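Local coordinates for cell division control protein 45 cdc45 putative (Entamoeba histolytica, PDB 6CC2) that probably takes part in chromosomal DNA replication, as a member of the Cdc45 family whose eukaryotic relatives form part of the replicative helicase, at residues Ala225-Tyr228 with Phe229-Asn232; Lys195-Asn198 with Asp199-Trp202; Val182-Val185 with Ala186-Ile189; Ile206-Cys209 with Asp210-Ile213. All coordinates share one frame; numbering follows the deposited sequence.

Contact 1 (Ala225-Tyr228 with Phe229-Asn232); sequences AIQY and FIDN
The ring of Y228 carries the side-chain amide of N232 on one face. N232 ND2 sits over the ring centre, 3.2 Å above the plane of Y228, and its nearest ring atom is Y228 CZ at 3.3 Å. The amide is not stacked flat on the ring: the two planes are 61° apart. On the opposite face of the tyrosine lies the guanidinium of R184, a cation-pi partner from helix 182-192. The second ring, F229, has a carbonyl on one face. A225 O stands over its centre, 3.5 Å above the plane of F229, and also accepts the backbone N-H of F229. I226 CD1 lies beside the ring at its CD2-CE2 side, 3.8 Å from F229 CD2. I226 CG2 meets I230 CD1 further along this side of helix 219-233, where V253 packs against both isoleucines.

Y228 O is held twice by one residue. N232 N and N232 ND2 both donate to it, from opposite faces of the carbonyl plane, and the ND2 bond to Y228 O is 2.9 Å long. On the exposed side, Q227 NE2 gives a hydrogen bond of 2.9 Å to D231 OD1. Q227 turns about its CB-CG bond (chi2 66°), which folds its amide back toward the aspartate. The nitrogen meets the carboxylate from above its plane. The N232 amide is fixed at both ends, ND2 by Y228 O and OD1 by K191 NZ. Its rotation is therefore set, and ND2 is held over the Y228 face opposite R184.

Contact 2 (Lys195-Asn198 with Asp199-Trp202); sequences KVEN and DMYW. With EDO (1,2-ethanediol), chain B.
E197 and N198 bring the loop after helix 182-192 into helix 199-213, and each gives its carbonyl to an N-H three residues on. M200 N donates to E197 O at 2.8 Å. Y201 N donates to N198 O at 3.1 Å. Both donors stand well above the carbonyl planes.

M200 is a selenomethionine. Its side chain is extended beyond CG and runs back along the loop. The selenium lies 3.5 Å from E197 N and 3.9 Å from V196 CA. The methyl group continues past it, with M200 CE 3.7 Å from K195 O and near E197 OE1. V196 CG2 lies 3.9 Å from Y201 CE2. The methyl is anti to the valine nitrogen and close to both M200 and Y201. N198 O lies near the plane of the tyrosine ring, at its edge.

The polar ends of the loop point elsewhere. K195 NZ forms a salt bridge with D49, and E197 OE2 forms one with K48. A 1,2-ethanediol, probably from the crystallisation liquor, takes a straight but weak bond of 3.4 Å from N198 ND2 to its O2.

Helices 182-192, 33-48 and 219-233 all touch this junction. Successive i to i+3 bonds of this kind are those of a 3-10-like turn, here leading into helix 199-213.

Contact 3 (Val182-Val185 with Ala186-Ile189); sequences VGRV and ALAI
R184 O takes the shortest bond of this piece of helix, 2.8 Å from A188 N. The N-H points somewhat off the oxygen, with an angle of 145° at the hydrogen. Three more i to i+4 bonds run beside it: A186 N to V182 O, L187 N to G183 O, and I189 N to V185 O. Together they form the regular ladder of an alpha-helix.

The side chains add little polar chemistry of their own. I189 turns a branch toward a carbonyl of the preceding turn. Its CG1 is anti to its own carbonyl carbon (chi1 -64°), which brings the branch back over the helix. I189 CG1 comes to 3.4 Å from V185 O, and the CD1 methyl of I189 follows at 3.9 Å from the same V185 O. That oxygen has the isoleucine branch near it as well as its bonded N-H. The approaches of A188 CB to V185 O, 3.4 Å, and of A186 CB to G183 O, 3.6 Å, simply follow from the helix geometry. L187 CD2 passes the aliphatic part of R184, 4.4 Å from R184 CD.

D34 receives the N-H groups of V182 and G183 through its two carboxylate oxygens, and S181 OG receives that of R184. The first N-H groups of helix 182-192 are therefore satisfied by side chains. A186 packs on helix 33-48 at C38, I41 and L42. L187 faces helix 199-213 at M200, Y201 and A204. V182 and V185 touch I106 of strand 102-106 in the parallel sheet.

Contact 4 (Ile206-Cys209 with Asp210-Ile213); sequences IGVC and DQYI
C209 O and I213 N form the straightest bond here, 2.8 Å long with an angle of 177° at the hydrogen. D210 N to I206 O follows at 2.9 Å. Q211 N to G207 O and Y212 N to V208 O, both 3.1 Å, complete four successive i to i+4 bonds.

Two buried polar side chains look outward from this ladder. D210 OD2 accepts the backbone N-H of D34 in helix 33-48. Its carboxylate is swung away from the preceding turn by the trans first torsion (chi1 176°), while D210 CB stays 3.3 Å from G207 O. Q211 NE2 donates a hydrogen bond to S179 O. The other end of that amide lies against a methyl: Q211 OE1 is 3.8 Å from V208 CG2.

The four backbone bonds are the alpha-helical pattern, here at the C-terminal end of helix 199-213. This end lies deep in the chain, where it touches helices 33-48, 354-364 and 219-233. I213 lays its branch along the bonded carbonyl, with I213 CG1 at 3.3 Å and I213 CD1 at 3.6 Å from C209 O. V208 packs on A225 and F229 of helix 219-233, and C209 touches Y222 there. I206 meets A357, I213 meets H359 and D210 meets V33.

How the contacts relate
The four contacts are short pieces of helix, or a helix entry, on three helices that follow one another in the chain: contact 3 on 182-192, contacts 2 and 4 on 199-213, contact 1 on 219-233. Contacts 2 and 3 have the nearest centres, about 10 Å apart, and meet where L187 CD2 lies 3.8 Å from Y201 CE1. Y201 also reaches contact 1, with F229 CD1 3.5 Å from Y201 CD1. Contact 4 joins contact 1 through V208 CG2 and A225 CB, 3.8 Å apart. Contacts 3 and 4 do not touch, yet both bond D34: its carboxylate takes N-H groups from V182 and G183, and its own N-H goes to D210.

Contact 1 (Ala225-Tyr228 with Phe229-Asn232)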
loop_
_atom_site.group_PDB
_atom_site.type_symbol
_atom_site.label_atom_id
_atom_site.label_comp_id
_atom_site.label_asym_id
_atom_site.label_seq_id
_atom_site.Cartn_x
_atom_site.Cartn_y
_atom_site.Cartn_z
ATOM N N ALA A 225 -6.888 -16.173 -0.880
ATOM C CA ALA A 225 -7.955 -15.170 -0.878
ATOM C C ALA A 225 -8.748 -15.220 -2.177
ATOM O O ALA A 225 -9.986 -15.205 -2.173
ATOM C CB ALA A 225 -7.362 -13.779 -0.669
ATOM N N ILE A 226 -8.050 -15.288 -3.310
ATOM C CA ILE A 226 -8.732 -15.391 -4.592
ATOM C C ILE A 226 -9.627 -16.626 -4.616
ATOM O O ILE A 226 -10.762 -16.583 -5.106
ATOM C CB ILE A 226 -7.703 -15.406 -5.738
ATOM C CG1 ILE A 226 -6.876 -14.127 -5.701
ATOM C CG2 ILE A 226 -8.388 -15.586 -7.074
ATOM C CD1 ILE A 226 -7.723 -12.833 -5.731
ATOM N N GLN A 227 -9.130 -17.757 -4.101
ATOM C CA GLN A 227 -9.933 -18.975 -4.095
ATOM C C GLN A 227 -11.231 -18.771 -3.312
ATOM O O GLN A 227 -12.260 -19.366 -3.652
ATOM C CB GLN A 227 -9.142 -20.142 -3.509
ATOM C CG GLN A 227 -9.849 -21.478 -3.611
ATOM C CD GLN A 227 -10.004 -21.942 -5.045
ATOM O OE1 GLN A 227 -9.056 -21.887 -5.832
ATOM N NE2 GLN A 227 -11.204 -22.385 -5.398
ATOM N N TYR A 228 -11.194 -17.964 -2.254
ATOM C CA TYR A 228 -12.421 -17.652 -1.515
ATOM C C TYR A 228 -13.417 -16.927 -2.406
ATOM O O TYR A 228 -14.623 -17.247 -2.396
ATOM C CB TYR A 228 -12.098 -16.810 -0.286
ATOM C CG TYR A 228 -13.293 -16.526 0.605
ATOM C CD1 TYR A 228 -13.812 -17.525 1.415
ATOM C CD2 TYR A 228 -13.870 -15.274 0.657
ATOM C CE1 TYR A 228 -14.899 -17.295 2.234
ATOM C CE2 TYR A 228 -14.951 -15.027 1.502
ATOM C CZ TYR A 228 -15.453 -16.042 2.272
ATOM O OH TYR A 228 -16.537 -15.822 3.106
ATOM N N PHE A 229 -12.929 -15.965 -3.204
ATOM C CA PHE A 229 -13.811 -15.254 -4.124
ATOM C C PHE A 229 -14.338 -16.198 -5.197
ATOM O O PHE A 229 -15.510 -16.130 -5.573
ATOM C CB PHE A 229 -13.084 -14.093 -4.785
ATOM C CG PHE A 229 -12.394 -13.153 -3.830
ATOM C CD1 PHE A 229 -12.907 -12.904 -2.576
ATOM C CD2 PHE A 229 -11.245 -12.508 -4.217
ATOM C CE1 PHE A 229 -12.249 -12.044 -1.704
ATOM C CE2 PHE A 229 -10.577 -11.625 -3.355
ATOM C CZ PHE A 229 -11.088 -11.402 -2.110
ATOM N N ILE A 230 -13.471 -17.069 -5.723
ATOM C CA ILE A 230 -13.894 -18.039 -6.738
ATOM C C ILE A 230 -14.997 -18.932 -6.201
ATOM O O ILE A 230 -15.971 -19.241 -6.908
ATOM C CB ILE A 230 -12.693 -18.885 -7.216
ATOM C CG1 ILE A 230 -11.735 -18.023 -8.051
ATOM C CG2 ILE A 230 -13.172 -20.082 -7.998
ATOM C CD1 ILE A 230 -10.410 -18.712 -8.361
ATOM N N ASP A 231 -14.848 -19.398 -4.955
ATOM C CA ASP A 231 -15.822 -20.287 -4.362
ATOM C C ASP A 231 -17.163 -19.581 -4.187
ATOM O O ASP A 231 -18.213 -20.146 -4.494
ATOM C CB ASP A 231 -15.323 -20.798 -3.003
ATOM C CG ASP A 231 -14.184 -21.822 -3.127
ATOM O OD1 ASP A 231 -13.868 -22.252 -4.248
ATOM O OD2 ASP A 231 -13.600 -22.191 -2.084
ATOM N N ASN A 232 -17.141 -18.339 -3.690
ATOM C CA ASN A 232 -18.410 -17.682 -3.391
ATOM C C ASN A 232 -19.118 -17.170 -4.644
ATOM O O ASN A 232 -20.362 -17.078 -4.650
ATOM C CB ASN A 232 -18.194 -16.544 -2.408
ATOM C CG ASN A 232 -18.059 -17.039 -0.983
ATOM O OD1 ASN A 232 -19.054 -17.289 -0.306
ATOM N ND2 ASN A 232 -16.820 -17.208 -0.531
#

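Contact 2 (Lys195-Asn198 with Asp199-Trp202)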
loop_
_atom_site.group_PDB
_atom_site.type_symbol
_atom_site.label_atom_id
_atom_site.label_comp_id
_atom_site.label_asym_id
_atom_site.label_seq_id
_atom_site.Cartn_x
_atom_site.Cartn_y
_atom_site.Cartn_z
ATOM N N LYS A 195 -26.147 -8.928 3.466
ATOM C CA LYS A 195 -26.121 -7.617 2.824
ATOM C C LYS A 195 -25.100 -7.563 1.701
ATOM O O LYS A 195 -24.732 -6.469 1.249
ATOM C CB LYS A 195 -25.817 -6.522 3.860
ATOM C CG LYS A 195 -26.767 -6.541 5.065
ATOM C CD LYS A 195 -26.324 -5.529 6.123
ATOM C CE LYS A 195 -26.993 -4.188 5.937
ATOM N NZ LYS A 195 -28.446 -4.248 6.282
ATOM N N VAL A 196 -24.595 -8.708 1.254
ATOM C CA VAL A 196 -23.539 -8.693 0.262
ATOM C C VAL A 196 -24.091 -8.252 -1.088
ATOM O O VAL A 196 -25.187 -8.663 -1.504
ATOM C CB VAL A 196 -22.851 -10.067 0.189
ATOM C CG1 VAL A 196 -23.795 -11.152 -0.204
ATOM C CG2 VAL A 196 -21.674 -10.005 -0.790
ATOM N N GLU A 197 -23.362 -7.347 -1.735
ATOM C CA GLU A 197 -23.537 -7.012 -3.140
ATOM C C GLU A 197 -22.312 -7.513 -3.896
ATOM O O GLU A 197 -21.181 -7.383 -3.424
ATOM C CB GLU A 197 -23.692 -5.504 -3.322
ATOM C CG GLU A 197 -24.874 -4.924 -2.556
ATOM C CD GLU A 197 -24.842 -3.412 -2.499
ATOM O OE1 GLU A 197 -24.791 -2.862 -1.380
ATOM O OE2 GLU A 197 -24.867 -2.776 -3.572
ATOM N N ASN A 198 -22.525 -8.118 -5.062
ATOM C CA ASN A 198 -21.418 -8.851 -5.670
ATOM C C ASN A 198 -20.255 -7.936 -6.081
ATOM O O ASN A 198 -19.129 -8.404 -6.132
ATOM C CB ASN A 198 -21.909 -9.682 -6.836
ATOM C CG ASN A 198 -22.686 -10.901 -6.377
ATOM O OD1 ASN A 198 -23.019 -11.020 -5.193
ATOM N ND2 ASN A 198 -22.998 -11.793 -7.293
ATOM N N ASP A 199 -20.507 -6.629 -6.280
ATOM C CA ASP A 199 -19.404 -5.700 -6.534
ATOM C C ASP A 199 -18.398 -5.679 -5.382
ATOM O O ASP A 199 -17.229 -5.315 -5.574
ATOM C CB ASP A 199 -19.950 -4.287 -6.748
ATOM C CG ASP A 199 -20.222 -3.976 -8.201
ATOM O OD1 ASP A 199 -19.664 -4.662 -9.082
ATOM O OD2 ASP A 199 -20.986 -3.028 -8.460
HETATM N N MSE A 200 -18.839 -6.007 -4.166
HETATM C CA MSE A 200 -17.932 -6.018 -3.022
HETATM C C MSE A 200 -16.741 -6.966 -3.238
HETATM O O MSE A 200 -15.673 -6.778 -2.654
HETATM C CB MSE A 200 -18.683 -6.416 -1.768
HETATM C CG MSE A 200 -19.690 -5.397 -1.308
HETATM SE SE MSE A 200 -20.704 -6.049 0.194
HETATM C CE MSE A 200 -21.670 -4.421 0.558
ATOM N N TYR A 201 -16.895 -7.971 -4.091
ATOM C CA TYR A 201 -15.772 -8.873 -4.356
ATOM C C TYR A 201 -14.684 -8.203 -5.195
ATOM O O TYR A 201 -13.486 -8.470 -5.006
ATOM C CB TYR A 201 -16.273 -10.150 -5.032
ATOM C CG TYR A 201 -16.969 -11.076 -4.045
ATOM C CD1 TYR A 201 -16.239 -12.025 -3.339
ATOM C CD2 TYR A 201 -18.335 -10.974 -3.792
ATOM C CE1 TYR A 201 -16.858 -12.863 -2.422
ATOM C CE2 TYR A 201 -18.960 -11.816 -2.886
ATOM C CZ TYR A 201 -18.210 -12.760 -2.207
ATOM O OH TYR A 201 -18.829 -13.584 -1.292
ATOM N N TRP A 202 -15.070 -7.358 -6.156
ATOM C CA TRP A 202 -14.095 -6.538 -6.874
ATOM C C TRP A 202 -13.307 -5.664 -5.912
ATOM O O TRP A 202 -12.073 -5.617 -5.952
ATOM C CB TRP A 202 -14.836 -5.684 -7.902
ATOM C CG TRP A 202 -14.047 -4.622 -8.602
ATOM C CD1 TRP A 202 -14.331 -3.281 -8.625
ATOM C CD2 TRP A 202 -12.883 -4.800 -9.410
ATOM N NE1 TRP A 202 -13.445 -2.621 -9.428
ATOM C CE2 TRP A 202 -12.524 -3.526 -9.908
ATOM C CE3 TRP A 202 -12.126 -5.914 -9.800
ATOM C CZ2 TRP A 202 -11.427 -3.336 -10.752
ATOM C CZ3 TRP A 202 -11.031 -5.719 -10.620
ATOM C CH2 TRP A 202 -10.692 -4.442 -11.092
HETATM C C1 EDO B . -19.875 -12.094 -11.215
HETATM O O1 EDO B . -19.169 -13.161 -11.057
HETATM C C2 EDO B . -20.865 -11.988 -10.054
HETATM O O2 EDO B . -21.796 -10.984 -10.385
#

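Contact 3 (Val182-Val185 with Ala186-Ile189)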
loop_
_atom_site.group_PDB
_atom_site.type_symbol
_atom_site.label_atom_id
_atom_site.label_comp_id
_atom_site.label_asym_id
_atom_site.label_seq_id
_atom_site.Cartn_x
_atom_site.Cartn_y
_atom_site.Cartn_z
ATOM N N VAL A 182 -8.394 -5.754 5.620
ATOM C CA VAL A 182 -9.500 -5.069 6.295
ATOM C C VAL A 182 -10.732 -5.008 5.391
ATOM O O VAL A 182 -11.889 -5.040 5.870
ATOM C CB VAL A 182 -9.092 -3.675 6.797
ATOM C CG1 VAL A 182 -8.043 -3.804 7.909
ATOM C CG2 VAL A 182 -8.542 -2.783 5.648
ATOM N N GLY A 183 -10.536 -4.911 4.091
ATOM C CA GLY A 183 -11.657 -5.040 3.170
ATOM C C GLY A 183 -12.320 -6.397 3.230
ATOM O O GLY A 183 -13.545 -6.506 3.092
ATOM N N ARG A 184 -11.534 -7.448 3.457
ATOM C CA ARG A 184 -12.091 -8.784 3.584
ATOM C C ARG A 184 -12.991 -8.893 4.815
ATOM O O ARG A 184 -14.028 -9.567 4.780
ATOM C CB ARG A 184 -10.950 -9.804 3.651
ATOM C CG ARG A 184 -11.360 -11.173 4.022
ATOM C CD ARG A 184 -12.192 -11.851 2.931
ATOM N NE ARG A 184 -12.326 -13.281 3.205
ATOM C CZ ARG A 184 -11.497 -14.215 2.744
ATOM N NH1 ARG A 184 -10.478 -13.884 1.961
ATOM N NH2 ARG A 184 -11.695 -15.483 3.056
ATOM N N VAL A 185 -12.612 -8.229 5.912
ATOM C CA VAL A 185 -13.446 -8.238 7.107
ATOM C C VAL A 185 -14.773 -7.539 6.833
ATOM O O VAL A 185 -15.833 -8.001 7.271
ATOM C CB VAL A 185 -12.707 -7.592 8.290
ATOM C CG1 VAL A 185 -13.657 -7.457 9.498
ATOM C CG2 VAL A 185 -11.494 -8.403 8.678
ATOM N N ALA A 186 -14.736 -6.406 6.124
ATOM C CA ALA A 186 -15.984 -5.716 5.791
ATOM C C ALA A 186 -16.877 -6.609 4.936
ATOM O O ALA A 186 -18.103 -6.685 5.165
ATOM C CB ALA A 186 -15.696 -4.400 5.079
ATOM N N LEU A 187 -16.285 -7.307 3.970
ATOM C CA LEU A 187 -17.017 -8.280 3.162
ATOM C C LEU A 187 -17.603 -9.380 4.031
ATOM O O LEU A 187 -18.746 -9.817 3.815
ATOM C CB LEU A 187 -16.101 -8.890 2.098
ATOM C CG LEU A 187 -16.705 -10.013 1.257
ATOM C CD1 LEU A 187 -17.861 -9.515 0.372
ATOM C CD2 LEU A 187 -15.591 -10.646 0.393
ATOM N N ALA A 188 -16.854 -9.812 5.053
ATOM C CA ALA A 188 -17.362 -10.851 5.950
ATOM C C ALA A 188 -18.574 -10.371 6.742
ATOM O O ALA A 188 -19.498 -11.147 6.981
ATOM C CB ALA A 188 -16.255 -11.312 6.900
ATOM N N ILE A 189 -18.581 -9.105 7.172
ATOM C CA ILE A 189 -19.754 -8.545 7.841
ATOM C C ILE A 189 -20.953 -8.582 6.908
ATOM O O ILE A 189 -22.045 -8.994 7.292
ATOM C CB ILE A 189 -19.470 -7.109 8.328
ATOM C CG1 ILE A 189 -18.368 -7.123 9.401
ATOM C CG2 ILE A 189 -20.746 -6.467 8.837
ATOM C CD1 ILE A 189 -17.838 -5.740 9.748
#

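Contact 4 (Ile206-Cys209 with Asp210-Ile213)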
loop_
_atom_site.group_PDB
_atom_site.type_symbol
_atom_site.label_atom_id
_atom_site.label_comp_id
_atom_site.label_asym_id
_atom_site.label_seq_id
_atom_site.Cartn_x
_atom_site.Cartn_y
_atom_site.Cartn_z
ATOM N N ILE A 206 -9.289 -5.926 -4.848
ATOM C CA ILE A 206 -8.346 -4.813 -4.880
ATOM C C ILE A 206 -7.625 -4.688 -3.549
ATOM O O ILE A 206 -6.408 -4.432 -3.503
ATOM C CB ILE A 206 -9.071 -3.505 -5.257
ATOM C CG1 ILE A 206 -9.540 -3.619 -6.714
ATOM C CG2 ILE A 206 -8.165 -2.282 -5.026
ATOM C CD1 ILE A 206 -10.437 -2.524 -7.167
ATOM N N GLY A 207 -8.365 -4.873 -2.447
ATOM C CA GLY A 207 -7.754 -4.774 -1.123
ATOM C C GLY A 207 -6.669 -5.811 -0.879
ATOM O O GLY A 207 -5.603 -5.483 -0.358
ATOM N N VAL A 208 -6.911 -7.071 -1.248
ATOM C CA VAL A 208 -5.901 -8.084 -1.013
ATOM C C VAL A 208 -4.754 -7.947 -2.011
ATOM O O VAL A 208 -3.610 -8.227 -1.680
ATOM C CB VAL A 208 -6.502 -9.494 -1.024
ATOM C CG1 VAL A 208 -6.928 -9.920 -2.402
ATOM C CG2 VAL A 208 -5.480 -10.496 -0.449
ATOM N N CYS A 209 -5.035 -7.500 -3.241
ATOM C CA CYS A 209 -3.953 -7.162 -4.152
ATOM C C CYS A 209 -3.071 -6.058 -3.561
ATOM O O CYS A 209 -1.841 -6.106 -3.691
ATOM C CB CYS A 209 -4.506 -6.707 -5.501
ATOM S SG CYS A 209 -5.196 -8.039 -6.480
ATOM N N ASP A 210 -3.686 -5.054 -2.924
ATOM C CA ASP A 210 -2.909 -4.000 -2.249
ATOM C C ASP A 210 -1.983 -4.602 -1.196
ATOM O O ASP A 210 -0.802 -4.239 -1.101
ATOM C CB ASP A 210 -3.854 -2.976 -1.620
ATOM C CG ASP A 210 -3.107 -1.909 -0.830
ATOM O OD1 ASP A 210 -2.163 -1.304 -1.390
ATOM O OD2 ASP A 210 -3.472 -1.663 0.361
ATOM N N GLN A 211 -2.503 -5.521 -0.372
ATOM C CA GLN A 211 -1.634 -6.168 0.619
ATOM C C GLN A 211 -0.439 -6.849 -0.038
ATOM O O GLN A 211 0.688 -6.784 0.474
ATOM C CB GLN A 211 -2.410 -7.208 1.414
ATOM C CG GLN A 211 -3.358 -6.655 2.447
ATOM C CD GLN A 211 -3.895 -7.784 3.298
ATOM O OE1 GLN A 211 -4.451 -8.752 2.783
ATOM N NE2 GLN A 211 -3.687 -7.680 4.610
ATOM N N TYR A 212 -0.657 -7.543 -1.147
ATOM C CA TYR A 212 0.445 -8.274 -1.781
ATOM C C TYR A 212 1.434 -7.307 -2.417
ATOM O O TYR A 212 2.652 -7.442 -2.241
ATOM C CB TYR A 212 -0.110 -9.277 -2.813
ATOM C CG TYR A 212 0.935 -10.099 -3.502
ATOM C CD1 TYR A 212 1.632 -11.118 -2.833
ATOM C CD2 TYR A 212 1.256 -9.864 -4.839
ATOM C CE1 TYR A 212 2.592 -11.872 -3.469
ATOM C CE2 TYR A 212 2.217 -10.627 -5.494
ATOM C CZ TYR A 212 2.889 -11.621 -4.807
ATOM O OH TYR A 212 3.854 -12.361 -5.451
ATOM N N ILE A 213 0.938 -6.313 -3.178
ATOM C CA ILE A 213 1.808 -5.284 -3.741
ATOM C C ILE A 213 2.644 -4.622 -2.655
ATOM O O ILE A 213 3.829 -4.311 -2.855
ATOM C CB ILE A 213 0.960 -4.234 -4.494
ATOM C CG1 ILE A 213 0.391 -4.835 -5.758
ATOM C CG2 ILE A 213 1.790 -2.999 -4.808
ATOM C CD1 ILE A 213 -0.732 -3.989 -6.414
#